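Phosphoserine phosphatase RsbX (Bacillus subtilis, PDB 3W42) dephosphorylates the phosphoserine protein RsbS as a manganese-binding PPM-type phosphatase and thereby keeps the general stress factor sigma-B in check in Bacillus subtilis. Local coordinates at residues A[8-13]-A[31-36]; A[73-78]-A[105-110]; A[93-98]-A[143-148]; A[182-185]-A[190-193]. All coordinates share one frame; numbering follows the deposited sequence. Where two conformers were deposited one is given.

Contact 1: A[8-13]-A[31-36]; sequences EHIQTL and MKADDK
The H9 imidazole meets the carbonyl of D35 obliquely, its CD2 3.1 Å from D35 O; NE2 lies near the same oxygen, but the angle there is too poor for a bond. CB of E8 sits over the centre of one face of this ring, 4.1 Å above its plane. CG of H9 is anti to its carbonyl carbon (chi1 -57°), which swings the ring toward D35, and the ring also meets that of F97 nearly parallel. A water joins the two loops: it accepts from E8 N and donates to E8 OE1 and to D35 OD1, the last at 2.9 Å. Deeper in, apolar groups take over. I10 CG2 faces A33 CB at 4.3 Å. In one of two conformers of M31, its CE comes tip to tip on T12 CG2 at 3.9 Å, a contact therefore less certain. The segments run nearly antiparallel, 161° apart, yet belong to different sheets of the PPM sandwich, strand 10-17 on one and 27-33 on the other. D34 OD1 accepts from K36 N in an Asx turn that shapes the loop beyond strand 27-33. The carboxylates of E8 and D35 lie 4.5 Å apart, OE1 to OD1, and the water donating to both probably eases their repulsion.

Contact 2: A[73-78]-A[105-110]; sequences SIIERC and CSVGNV
Helix 73-78 lies over strand 105-107 with the axes of these short segments 9.0 Å apart and their N-to-C directions 27° from parallel; I75 and C105 are the nearest pair of residues along the two backbones. I75 carries the helix side of the contact, its two branches taking separate targets. CG2 meets the sulfur of C105 at 3.8 Å. CD1 reaches farther, ending 3.9 Å from CA of S106 and a similar distance from the carbonyl oxygen of C105, so the branch tip rests on the strand backbone as well as on side chains. The longer branch is extended, with CG1 roughly anti to the backbone N of I75 (chi1 -153°) and chi2 at 171°, and this carries CD1 across the strand to V107, whose CG2 it approaches at 4.2 Å. C105 and V107 point toward the helix, whereas S106 between them points away; in one of its two conformers its hydroxyl is hydrogen-bonded with S91 OG and to A90 O. The contact itself is therefore apolar and buried. L131 and Y138 from a loop pack against I75 as well, as does I92 of strand 88-96. The preceding residue, I74, leans on V63 of helix 49-65 and on I39 of strand 37-45, and C78 touches I59. Helix 71-81 thus packs beside helix 49-65 on the five-stranded sheet, in the helix layer of the alpha-beta-beta-alpha sandwich.

Contact 3: A[93-98]-A[143-148]; sequences LKINFE and ATYEKG
The end of strand 88-96 and the chain leaving strand 140-144 come no closer than 9.5 Å between alpha carbons, at I95 and T144, and the Y145 side chain spans the gap. Its phenol crosses I95 at about a right angle. The CG2 methyl of I95 comes obliquely to the ring, 3.5 Å from CE2, and also lies 3.8 Å from the phenolic OH of Y145. In I95, chi1 of -50° places CG1 beside the backbone N and leaves CG2 trans to it, turned toward the tyrosine. At the far end of the phenol, OH comes to the edge of the F97 ring, near its plane, 3.6 Å from CD1. CG of Y145 stands between its own backbone N and carbonyl carbon (chi1 67°), and from there the ring points to the bend where strand 88-96 ends. In the five-stranded sheet of this PPM sandwich, strand 101-107 separates the two strands, and its F102 packs on I95 and A143; the tyrosine reaches past it from the outermost strand's exit. I95 also touches F151 of the facing sheet, while F97 lies on L38. Beyond the strand end, N96 OD1 accepts a hydrogen bond from Q99 N, and R100 packs beside Y145.

Contact 4: A[182-185]-A[190-193]; sequences MYTT and DLTY
L191 lays its CD1 methyl over the backbone of Y183 and T184, 3.5 Å from the carbonyl oxygen of Y183 and close to CA of T184. This is the closing end of the PPM fold, where a 3-10 turn and loop following helix 173-179 lead back into strand 191-198 of the six-stranded sheet. A chi1 of -169° and a chi2 of 165° stretch the L191 side chain out from the strand to the loop. The T184 side chain stands roughly perpendicular to it and offers its methyl, CG2, rather than its hydroxyl; CG2 of T184 and CD1 of L191 are 4.1 Å apart. T184 OG1 hydrogen-bonds to the carbonyl oxygen of K181, and CG2 is the branch that faces the leucine. Y15 of strand 10-17 packs against both T184 and L191, and its ring stacks on Y193. The L191 side chain is about 8 Å from the bound manganese ion, which D189, shortly before this strand, coordinates with D44 and D156. Within the loop, M182 CG sits over the centre of one face of the Y183 ring, 3.5 Å above its plane.

Overall arrangement
From the N terminus, contact 1 closes a short loop from strand 10-17 to strand 27-33 and joins the two sheets of the sandwich. Contact 2 follows it and sets helix 71-81 on the five-stranded sheet. Contact 3 opens between the segments of contact 2 and closes after it, so these two cross; it links strand 88-96 to the chain leaving strand 140-144. Contact 4 closes the last, shortest loop, onto strand 191-198. Contacts 1 and 3 touch at F97, whose backbone N probably bonds to K36 O while its ring packs against the 34-35 backbone; contacts 1 and 4 meet through L13 and Y193 on neighbouring strands. Contacts 2 and 4 lie on opposite sides of the chain's centre.

Contact 1: A[8-13]-A[31-36]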
loop_
_atom_site.group_PDB
_atom_site.type_symbol
_atom_site.label_atom_id
_atom_site.label_comp_id
_atom_site.label_asym_id
_atom_site.label_seq_id
_atom_site.Cartn_x
_atom_site.Cartn_y
_atom_site.Cartn_z
ATOM N N GLU A 8 -4.384 19.646 2.935
ATOM C CA GLU A 8 -5.453 19.911 3.872
ATOM C C GLU A 8 -6.270 18.661 4.236
ATOM O O GLU A 8 -6.978 18.690 5.241
ATOM C CB GLU A 8 -6.402 20.991 3.277
ATOM C CG GLU A 8 -5.756 22.390 3.094
ATOM C CD GLU A 8 -6.528 23.326 2.152
ATOM O OE1 GLU A 8 -6.543 23.019 0.890
ATOM O OE2 GLU A 8 -7.136 24.303 2.628
ATOM N N HIS A 9 -6.176 17.630 3.439
ATOM C CA HIS A 9 -7.031 16.458 3.545
ATOM C C HIS A 9 -6.350 15.224 4.078
ATOM O O HIS A 9 -7.032 14.285 4.530
ATOM C CB HIS A 9 -7.644 16.148 2.178
ATOM C CG HIS A 9 -8.407 17.323 1.654
ATOM N ND1 HIS A 9 -9.552 17.783 2.253
ATOM C CD2 HIS A 9 -8.079 18.150 0.634
ATOM C CE1 HIS A 9 -9.914 18.870 1.570
ATOM N NE2 HIS A 9 -9.020 19.115 0.618
ATOM N N ILE A 10 -5.043 15.135 3.970
ATOM C CA ILE A 10 -4.304 13.953 4.377
ATOM C C ILE A 10 -2.863 14.318 4.686
ATOM O O ILE A 10 -2.297 15.220 4.089
ATOM C CB ILE A 10 -4.325 12.869 3.234
ATOM C CG1 ILE A 10 -3.981 11.448 3.785
ATOM C CG2 ILE A 10 -3.498 13.295 1.993
ATOM C CD1 ILE A 10 -4.071 10.383 2.740
ATOM N N GLN A 11 -2.299 13.579 5.636
ATOM C CA GLN A 11 -0.860 13.518 5.816
ATOM C C GLN A 11 -0.399 12.088 5.615
ATOM O O GLN A 11 -1.088 11.159 6.077
ATOM C CB GLN A 11 -0.322 14.167 7.065
ATOM C CG GLN A 11 -0.696 13.502 8.305
ATOM C CD GLN A 11 0.000 13.943 9.550
ATOM O OE1 GLN A 11 0.138 12.954 10.387
ATOM N NE2 GLN A 11 0.151 15.280 9.822
ATOM N N THR A 12 0.705 11.919 4.915
ATOM C CA THR A 12 1.192 10.609 4.581
ATOM C C THR A 12 2.696 10.448 4.915
ATOM O O THR A 12 3.446 11.433 4.983
ATOM C CB THR A 12 0.985 10.251 3.116
ATOM O OG1 THR A 12 1.694 11.182 2.271
ATOM C CG2 THR A 12 -0.495 10.257 2.708
ATOM N N LEU A 13 3.084 9.214 5.071
ATOM C CA LEU A 13 4.475 8.829 5.286
ATOM C C LEU A 13 4.710 7.521 4.569
ATOM O O LEU A 13 3.926 6.574 4.769
ATOM C CB LEU A 13 4.772 8.776 6.774
ATOM C CG LEU A 13 6.239 8.426 7.171
ATOM C CD1 LEU A 13 6.522 9.015 8.544
ATOM C CD2 LEU A 13 6.480 6.934 7.149
ATOM N N MET A 31 2.774 7.018 -4.749
ATOM C CA MET A 31 1.918 7.902 -3.850
ATOM C C MET A 31 1.735 9.198 -4.652
ATOM O O MET A 31 2.766 9.826 -4.902
ATOM C CB MET A 31 2.510 8.330 -2.476
ATOM C CG MET A 31 1.763 9.454 -1.729
ATOM S SD MET A 31 0.027 9.091 -1.317
ATOM C CE MET A 31 0.556 7.979 -0.269
ATOM N N LYS A 32 0.534 9.686 -4.888
ATOM C CA LYS A 32 0.339 11.077 -5.289
ATOM C C LYS A 32 -0.972 11.575 -4.765
ATOM O O LYS A 32 -1.984 10.946 -4.931
ATOM C CB LYS A 32 0.350 11.216 -6.804
ATOM C CG LYS A 32 0.228 12.600 -7.341
ATOM C CD LYS A 32 -0.184 12.520 -8.846
ATOM C CE LYS A 32 1.051 12.018 -9.729
ATOM N NZ LYS A 32 1.133 11.904 -11.303
ATOM N N ALA A 33 -0.940 12.722 -4.137
ATOM C CA ALA A 33 -2.079 13.429 -3.658
ATOM C C ALA A 33 -2.146 14.808 -4.293
ATOM O O ALA A 33 -1.119 15.456 -4.461
ATOM C CB ALA A 33 -2.119 13.535 -2.100
ATOM N N ASP A 34 -3.328 15.262 -4.633
ATOM C CA ASP A 34 -3.590 16.672 -4.927
ATOM C C ASP A 34 -4.756 17.107 -4.009
ATOM O O ASP A 34 -5.053 16.428 -3.026
ATOM C CB ASP A 34 -3.868 16.864 -6.413
ATOM C CG ASP A 34 -5.143 16.258 -6.928
ATOM O OD1 ASP A 34 -6.016 15.901 -6.210
ATOM O OD2 ASP A 34 -5.223 16.279 -8.165
ATOM N N ASP A 35 -5.302 18.284 -4.255
ATOM C CA ASP A 35 -6.300 18.806 -3.316
ATOM C C ASP A 35 -7.586 18.022 -3.338
ATOM O O ASP A 35 -8.416 18.197 -2.454
ATOM C CB ASP A 35 -6.590 20.276 -3.606
ATOM C CG ASP A 35 -5.397 21.166 -3.456
ATOM O OD1 ASP A 35 -4.534 20.924 -2.599
ATOM O OD2 ASP A 35 -5.336 22.178 -4.202
ATOM N N LYS A 36 -7.775 17.199 -4.374
ATOM C CA LYS A 36 -9.027 16.495 -4.600
ATOM C C LYS A 36 -8.935 14.992 -4.289
ATOM O O LYS A 36 -9.937 14.396 -3.873
ATOM C CB LYS A 36 -9.531 16.700 -6.013
ATOM C CG LYS A 36 -9.922 18.198 -6.274
ATOM C CD LYS A 36 -10.256 18.564 -7.758
ATOM C CE LYS A 36 -11.478 17.863 -8.590
ATOM N NZ LYS A 36 -11.758 18.583 -9.966
HETATM O O HOH W 1 -5.088 20.620 0.196
#

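Contact 2: A[73-78]-A[105-110]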
loop_
_atom_site.group_PDB
_atom_site.type_symbol
_atom_site.label_atom_id
_atom_site.label_comp_id
_atom_site.label_asym_id
_atom_site.label_seq_id
_atom_site.Cartn_x
_atom_site.Cartn_y
_atom_site.Cartn_z
ATOM N N SER A 73 -9.580 -1.324 -12.935
ATOM C CA SER A 73 -8.928 -1.123 -14.221
ATOM C C SER A 73 -7.417 -1.058 -14.131
ATOM O O SER A 73 -6.702 -1.657 -14.925
ATOM C CB SER A 73 -9.424 0.151 -14.841
ATOM O OG SER A 73 -8.827 0.353 -16.125
ATOM N N ILE A 74 -6.952 -0.332 -13.132
ATOM C CA ILE A 74 -5.520 -0.174 -12.949
ATOM C C ILE A 74 -4.894 -1.553 -12.641
ATOM O O ILE A 74 -3.871 -1.955 -13.216
ATOM C CB ILE A 74 -5.155 0.827 -11.838
ATOM C CG1 ILE A 74 -5.736 2.207 -12.173
ATOM C CG2 ILE A 74 -3.630 0.858 -11.667
ATOM C CD1 ILE A 74 -5.561 3.216 -11.050
ATOM N N ILE A 75 -5.516 -2.320 -11.715
ATOM C CA ILE A 75 -4.924 -3.587 -11.327
ATOM C C ILE A 75 -4.898 -4.571 -12.476
ATOM O O ILE A 75 -3.974 -5.375 -12.564
ATOM C CB ILE A 75 -5.582 -4.136 -10.045
ATOM C CG1 ILE A 75 -4.535 -5.042 -9.329
ATOM C CG2 ILE A 75 -6.848 -4.832 -10.328
ATOM C CD1 ILE A 75 -5.037 -5.476 -7.897
ATOM N N GLU A 76 -5.893 -4.494 -13.381
ATOM C CA GLU A 76 -5.866 -5.399 -14.537
ATOM C C GLU A 76 -4.751 -5.024 -15.518
ATOM O O GLU A 76 -4.143 -5.948 -16.075
ATOM C CB GLU A 76 -7.255 -5.406 -15.200
ATOM C CG GLU A 76 -7.250 -6.135 -16.511
ATOM C CD GLU A 76 -6.810 -7.589 -16.490
ATOM O OE1 GLU A 76 -6.690 -8.242 -15.333
ATOM O OE2 GLU A 76 -6.577 -8.108 -17.594
ATOM N N ARG A 77 -4.469 -3.751 -15.701
ATOM C CA ARG A 77 -3.306 -3.400 -16.471
ATOM C C ARG A 77 -2.044 -3.984 -15.843
ATOM O O ARG A 77 -1.121 -4.424 -16.543
ATOM C CB ARG A 77 -3.146 -1.871 -16.590
ATOM C CG ARG A 77 -4.227 -1.186 -17.386
ATOM C CD ARG A 77 -3.937 0.300 -17.510
ATOM N NE ARG A 77 -4.944 1.041 -18.234
ATOM C CZ ARG A 77 -4.966 1.229 -19.546
ATOM N NH1 ARG A 77 -4.089 0.657 -20.353
ATOM N NH2 ARG A 77 -5.899 2.020 -20.074
ATOM N N CYS A 78 -1.968 -3.856 -14.525
ATOM C CA CYS A 78 -0.843 -4.433 -13.785
ATOM C C CYS A 78 -0.743 -5.933 -14.016
ATOM O O CYS A 78 0.345 -6.446 -14.317
ATOM C CB CYS A 78 -0.966 -4.151 -12.308
ATOM S SG CYS A 78 -0.769 -2.384 -11.886
ATOM N N CYS A 105 -8.462 -2.246 -4.201
ATOM C CA CYS A 105 -8.410 -3.530 -4.862
ATOM C C CYS A 105 -7.014 -4.086 -4.666
ATOM O O CYS A 105 -6.024 -3.369 -4.796
ATOM C CB CYS A 105 -8.768 -3.428 -6.306
ATOM S SG CYS A 105 -8.974 -4.968 -7.202
ATOM N N SER A 106 -6.925 -5.392 -4.414
ATOM C CA SER A 106 -5.679 -6.060 -4.060
ATOM C C SER A 106 -5.689 -7.492 -4.526
ATOM O O SER A 106 -6.749 -8.153 -4.538
ATOM C CB SER A 106 -5.563 -5.976 -2.546
ATOM O OG SER A 106 -4.434 -6.646 -2.049
ATOM N N VAL A 107 -4.494 -8.016 -4.838
ATOM C CA VAL A 107 -4.282 -9.461 -4.965
ATOM C C VAL A 107 -2.964 -9.782 -4.251
ATOM O O VAL A 107 -1.945 -9.175 -4.563
ATOM C CB VAL A 107 -4.223 -9.937 -6.417
ATOM C CG1 VAL A 107 -3.906 -11.422 -6.497
ATOM C CG2 VAL A 107 -5.569 -9.618 -7.142
ATOM N N GLY A 108 -3.013 -10.733 -3.331
ATOM C CA GLY A 108 -1.826 -11.157 -2.651
ATOM C C GLY A 108 -1.744 -10.690 -1.234
ATOM O O GLY A 108 -2.745 -10.492 -0.556
ATOM N N ASN A 109 -0.507 -10.592 -0.721
ATOM C CA ASN A 109 -0.231 -10.474 0.693
ATOM C C ASN A 109 0.218 -9.097 1.119
ATOM O O ASN A 109 0.707 -8.951 2.254
ATOM C CB ASN A 109 0.753 -11.566 1.137
ATOM C CG ASN A 109 2.149 -11.291 0.632
ATOM O OD1 ASN A 109 2.352 -10.447 -0.257
ATOM N ND2 ASN A 109 3.097 -12.015 1.211
ATOM N N VAL A 110 -0.009 -8.081 0.317
ATOM C CA VAL A 110 0.168 -6.723 0.751
ATOM C C VAL A 110 -1.087 -6.298 1.469
ATOM O O VAL A 110 -2.214 -6.442 0.934
ATOM C CB VAL A 110 0.465 -5.771 -0.495
ATOM C CG1 VAL A 110 0.637 -4.332 -0.037
ATOM C CG2 VAL A 110 1.689 -6.255 -1.242
#

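Contact 3: A[93-98]-A[143-148]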
loop_
_atom_site.group_PDB
_atom_site.type_symbol
_atom_site.label_atom_id
_atom_site.label_comp_id
_atom_site.label_asym_id
_atom_site.label_seq_id
_atom_site.Cartn_x
_atom_site.Cartn_y
_atom_site.Cartn_z
ATOM N N LEU A 93 -5.057 1.757 -3.777
ATOM C CA LEU A 93 -6.005 2.550 -3.014
ATOM C C LEU A 93 -6.200 3.886 -3.697
ATOM O O LEU A 93 -5.228 4.591 -3.990
ATOM C CB LEU A 93 -5.463 2.766 -1.616
ATOM C CG LEU A 93 -6.262 3.657 -0.667
ATOM C CD1 LEU A 93 -7.632 3.061 -0.351
ATOM C CD2 LEU A 93 -5.507 3.939 0.609
ATOM N N LYS A 94 -7.444 4.304 -3.876
ATOM C CA LYS A 94 -7.796 5.655 -4.309
ATOM C C LYS A 94 -8.710 6.274 -3.275
ATOM O O LYS A 94 -9.553 5.595 -2.684
ATOM C CB LYS A 94 -8.455 5.647 -5.685
ATOM C CG LYS A 94 -7.474 5.446 -6.857
ATOM C CD LYS A 94 -8.152 5.227 -8.209
ATOM C CE LYS A 94 -9.023 6.407 -8.646
ATOM N NZ LYS A 94 -8.272 7.529 -9.161
ATOM N N ILE A 95 -8.556 7.571 -3.063
ATOM C CA ILE A 95 -9.356 8.330 -2.107
ATOM C C ILE A 95 -9.857 9.584 -2.769
ATOM O O ILE A 95 -9.097 10.327 -3.361
ATOM C CB ILE A 95 -8.609 8.652 -0.816
ATOM C CG1 ILE A 95 -7.946 7.425 -0.220
ATOM C CG2 ILE A 95 -9.557 9.390 0.108
ATOM C CD1 ILE A 95 -7.116 7.665 1.064
ATOM N N ASN A 96 -11.164 9.857 -2.640
ATOM C CA ASN A 96 -11.739 11.140 -3.013
ATOM C C ASN A 96 -12.053 11.912 -1.708
ATOM O O ASN A 96 -12.850 11.445 -0.890
ATOM C CB ASN A 96 -13.036 10.934 -3.852
ATOM C CG ASN A 96 -13.569 12.275 -4.230
ATOM O OD1 ASN A 96 -14.172 12.975 -3.429
ATOM N ND2 ASN A 96 -13.277 12.713 -5.503
ATOM N N PHE A 97 -11.385 13.023 -1.526
ATOM C CA PHE A 97 -11.462 13.714 -0.249
ATOM C C PHE A 97 -12.817 14.392 -0.024
ATOM O O PHE A 97 -13.337 14.320 1.097
ATOM C CB PHE A 97 -10.364 14.749 -0.057
ATOM C CG PHE A 97 -8.972 14.168 -0.211
ATOM C CD1 PHE A 97 -8.616 13.046 0.512
ATOM C CD2 PHE A 97 -8.012 14.738 -1.041
ATOM C CE1 PHE A 97 -7.298 12.548 0.418
ATOM C CE2 PHE A 97 -6.785 14.228 -1.129
ATOM C CZ PHE A 97 -6.404 13.164 -0.400
ATOM N N GLU A 98 -13.388 15.058 -1.036
ATOM C CA GLU A 98 -14.669 15.742 -0.871
ATOM C C GLU A 98 -15.771 14.773 -0.409
ATOM O O GLU A 98 -16.626 15.156 0.434
ATOM C CB GLU A 98 -15.027 16.450 -2.166
ATOM C CG GLU A 98 -16.287 17.391 -2.036
ATOM C CD GLU A 98 -17.587 16.734 -2.374
ATOM O OE1 GLU A 98 -17.600 15.719 -3.159
ATOM O OE2 GLU A 98 -18.612 17.324 -1.921
ATOM N N ALA A 143 -16.037 2.390 0.139
ATOM C CA ALA A 143 -16.590 2.764 1.405
ATOM C C ALA A 143 -16.323 4.218 1.696
ATOM O O ALA A 143 -15.406 4.816 1.205
ATOM C CB ALA A 143 -16.076 1.868 2.510
ATOM N N THR A 144 -17.105 4.757 2.628
ATOM C CA THR A 144 -16.896 6.094 3.185
ATOM C C THR A 144 -16.029 5.975 4.416
ATOM O O THR A 144 -16.210 5.074 5.218
ATOM C CB THR A 144 -18.286 6.674 3.528
ATOM O OG1 THR A 144 -19.048 6.682 2.316
ATOM C CG2 THR A 144 -18.247 8.075 4.098
ATOM N N TYR A 145 -15.120 6.884 4.632
ATOM C CA TYR A 145 -14.338 6.992 5.851
ATOM C C TYR A 145 -14.819 8.220 6.627
ATOM O O TYR A 145 -15.264 9.192 6.082
ATOM C CB TYR A 145 -12.813 7.014 5.623
ATOM C CG TYR A 145 -12.320 8.231 4.906
ATOM C CD1 TYR A 145 -11.956 9.383 5.576
ATOM C CD2 TYR A 145 -12.196 8.232 3.526
ATOM C CE1 TYR A 145 -11.489 10.478 4.942
ATOM C CE2 TYR A 145 -11.749 9.408 2.851
ATOM C CZ TYR A 145 -11.373 10.492 3.541
ATOM O OH TYR A 145 -10.902 11.582 2.860
ATOM N N GLU A 146 -14.620 8.190 7.915
ATOM C CA GLU A 146 -14.860 9.323 8.813
ATOM C C GLU A 146 -13.621 10.131 9.057
ATOM O O GLU A 146 -12.487 9.602 9.038
ATOM C CB GLU A 146 -15.439 8.893 10.139
ATOM C CG GLU A 146 -16.795 8.272 9.990
ATOM C CD GLU A 146 -17.559 8.136 11.238
ATOM O OE1 GLU A 146 -17.192 7.161 11.934
ATOM O OE2 GLU A 146 -18.575 8.846 11.464
ATOM N N LYS A 147 -13.805 11.428 9.249
ATOM C CA LYS A 147 -12.687 12.259 9.585
ATOM C C LYS A 147 -11.914 11.661 10.782
ATOM O O LYS A 147 -12.469 11.151 11.746
ATOM C CB LYS A 147 -13.074 13.716 9.832
ATOM C CG LYS A 147 -13.995 13.940 10.998
ATOM C CD LYS A 147 -14.112 15.449 11.315
ATOM C CE LYS A 147 -15.164 15.772 12.385
ATOM N NZ LYS A 147 -16.515 15.464 11.991
ATOM N N GLY A 148 -10.575 11.711 10.702
ATOM C CA GLY A 148 -9.750 11.172 11.728
ATOM C C GLY A 148 -9.240 9.771 11.475
ATOM O O GLY A 148 -8.420 9.269 12.258
#

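Contact 4: A[182-185]-A[190-193]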
loop_
_atom_site.group_PDB
_atom_site.type_symbol
_atom_site.label_atom_id
_atom_site.label_comp_id
_atom_site.label_asym_id
_atom_site.label_seq_id
_atom_site.Cartn_x
_atom_site.Cartn_y
_atom_site.Cartn_z
ATOM N N MET A 182 10.301 -1.056 16.206
ATOM C CA MET A 182 10.874 -2.318 16.626
ATOM C C MET A 182 10.776 -3.379 15.572
ATOM O O MET A 182 11.498 -4.362 15.612
ATOM C CB MET A 182 10.297 -2.784 17.932
ATOM C CG MET A 182 8.858 -3.286 17.856
ATOM S SD MET A 182 8.310 -4.399 19.143
ATOM C CE MET A 182 9.354 -5.829 18.776
ATOM N N TYR A 183 9.856 -3.268 14.629
ATOM C CA TYR A 183 9.615 -4.248 13.566
ATOM C C TYR A 183 10.469 -4.015 12.358
ATOM O O TYR A 183 10.401 -4.764 11.384
ATOM C CB TYR A 183 8.106 -4.240 13.218
ATOM C CG TYR A 183 7.232 -4.325 14.379
ATOM C CD1 TYR A 183 7.163 -5.458 15.142
ATOM C CD2 TYR A 183 6.528 -3.213 14.769
ATOM C CE1 TYR A 183 6.351 -5.556 16.259
ATOM C CE2 TYR A 183 5.703 -3.229 15.903
ATOM C CZ TYR A 183 5.658 -4.369 16.656
ATOM O OH TYR A 183 4.823 -4.375 17.760
ATOM N N THR A 184 11.301 -2.982 12.366
ATOM C CA THR A 184 12.086 -2.573 11.206
ATOM C C THR A 184 13.565 -2.872 11.360
ATOM O O THR A 184 14.308 -2.704 10.415
ATOM C CB THR A 184 11.958 -1.050 10.964
ATOM O OG1 THR A 184 12.640 -0.303 11.986
ATOM C CG2 THR A 184 10.500 -0.603 10.761
ATOM N N THR A 185 13.996 -3.306 12.534
ATOM C CA THR A 185 15.379 -3.436 12.806
ATOM C C THR A 185 16.007 -4.747 12.272
ATOM O O THR A 185 17.173 -4.796 11.940
ATOM C CB THR A 185 15.659 -3.239 14.318
ATOM O OG1 THR A 185 14.801 -4.102 15.010
ATOM C CG2 THR A 185 15.380 -1.809 14.708
ATOM N N ASP A 190 12.711 -7.068 2.523
ATOM C CA ASP A 190 12.306 -5.729 2.172
ATOM C C ASP A 190 11.042 -5.362 2.933
ATOM O O ASP A 190 10.132 -6.205 3.078
ATOM C CB ASP A 190 12.024 -5.660 0.682
ATOM C CG ASP A 190 13.238 -6.018 -0.209
ATOM O OD1 ASP A 190 14.371 -5.688 0.173
ATOM O OD2 ASP A 190 12.992 -6.552 -1.303
ATOM N N LEU A 191 10.990 -4.142 3.405
ATOM C CA LEU A 191 9.858 -3.683 4.239
ATOM C C LEU A 191 9.432 -2.352 3.707
ATOM O O LEU A 191 10.226 -1.386 3.703
ATOM C CB LEU A 191 10.326 -3.593 5.688
ATOM C CG LEU A 191 9.293 -3.402 6.771
ATOM C CD1 LEU A 191 9.896 -3.698 8.140
ATOM C CD2 LEU A 191 8.690 -2.046 6.778
ATOM N N THR A 192 8.157 -2.242 3.281
ATOM C CA THR A 192 7.538 -1.026 2.748
ATOM C C THR A 192 6.247 -0.804 3.411
ATOM O O THR A 192 5.430 -1.739 3.514
ATOM C CB THR A 192 7.361 -1.130 1.216
ATOM O OG1 THR A 192 8.590 -1.449 0.601
ATOM C CG2 THR A 192 6.862 0.148 0.643
ATOM N N TYR A 193 5.980 0.437 3.826
ATOM C CA TYR A 193 4.629 0.775 4.261
ATOM C C TYR A 193 4.320 2.200 3.899
ATOM O O TYR A 193 5.191 3.059 3.799
ATOM C CB TYR A 193 4.381 0.493 5.772
ATOM C CG TYR A 193 5.248 1.198 6.762
ATOM C CD1 TYR A 193 5.023 2.502 7.146
ATOM C CD2 TYR A 193 6.289 0.528 7.379
ATOM C CE1 TYR A 193 5.829 3.107 8.125
ATOM C CE2 TYR A 193 7.053 1.122 8.356
ATOM C CZ TYR A 193 6.842 2.390 8.719
ATOM O OH TYR A 193 7.642 2.947 9.701
#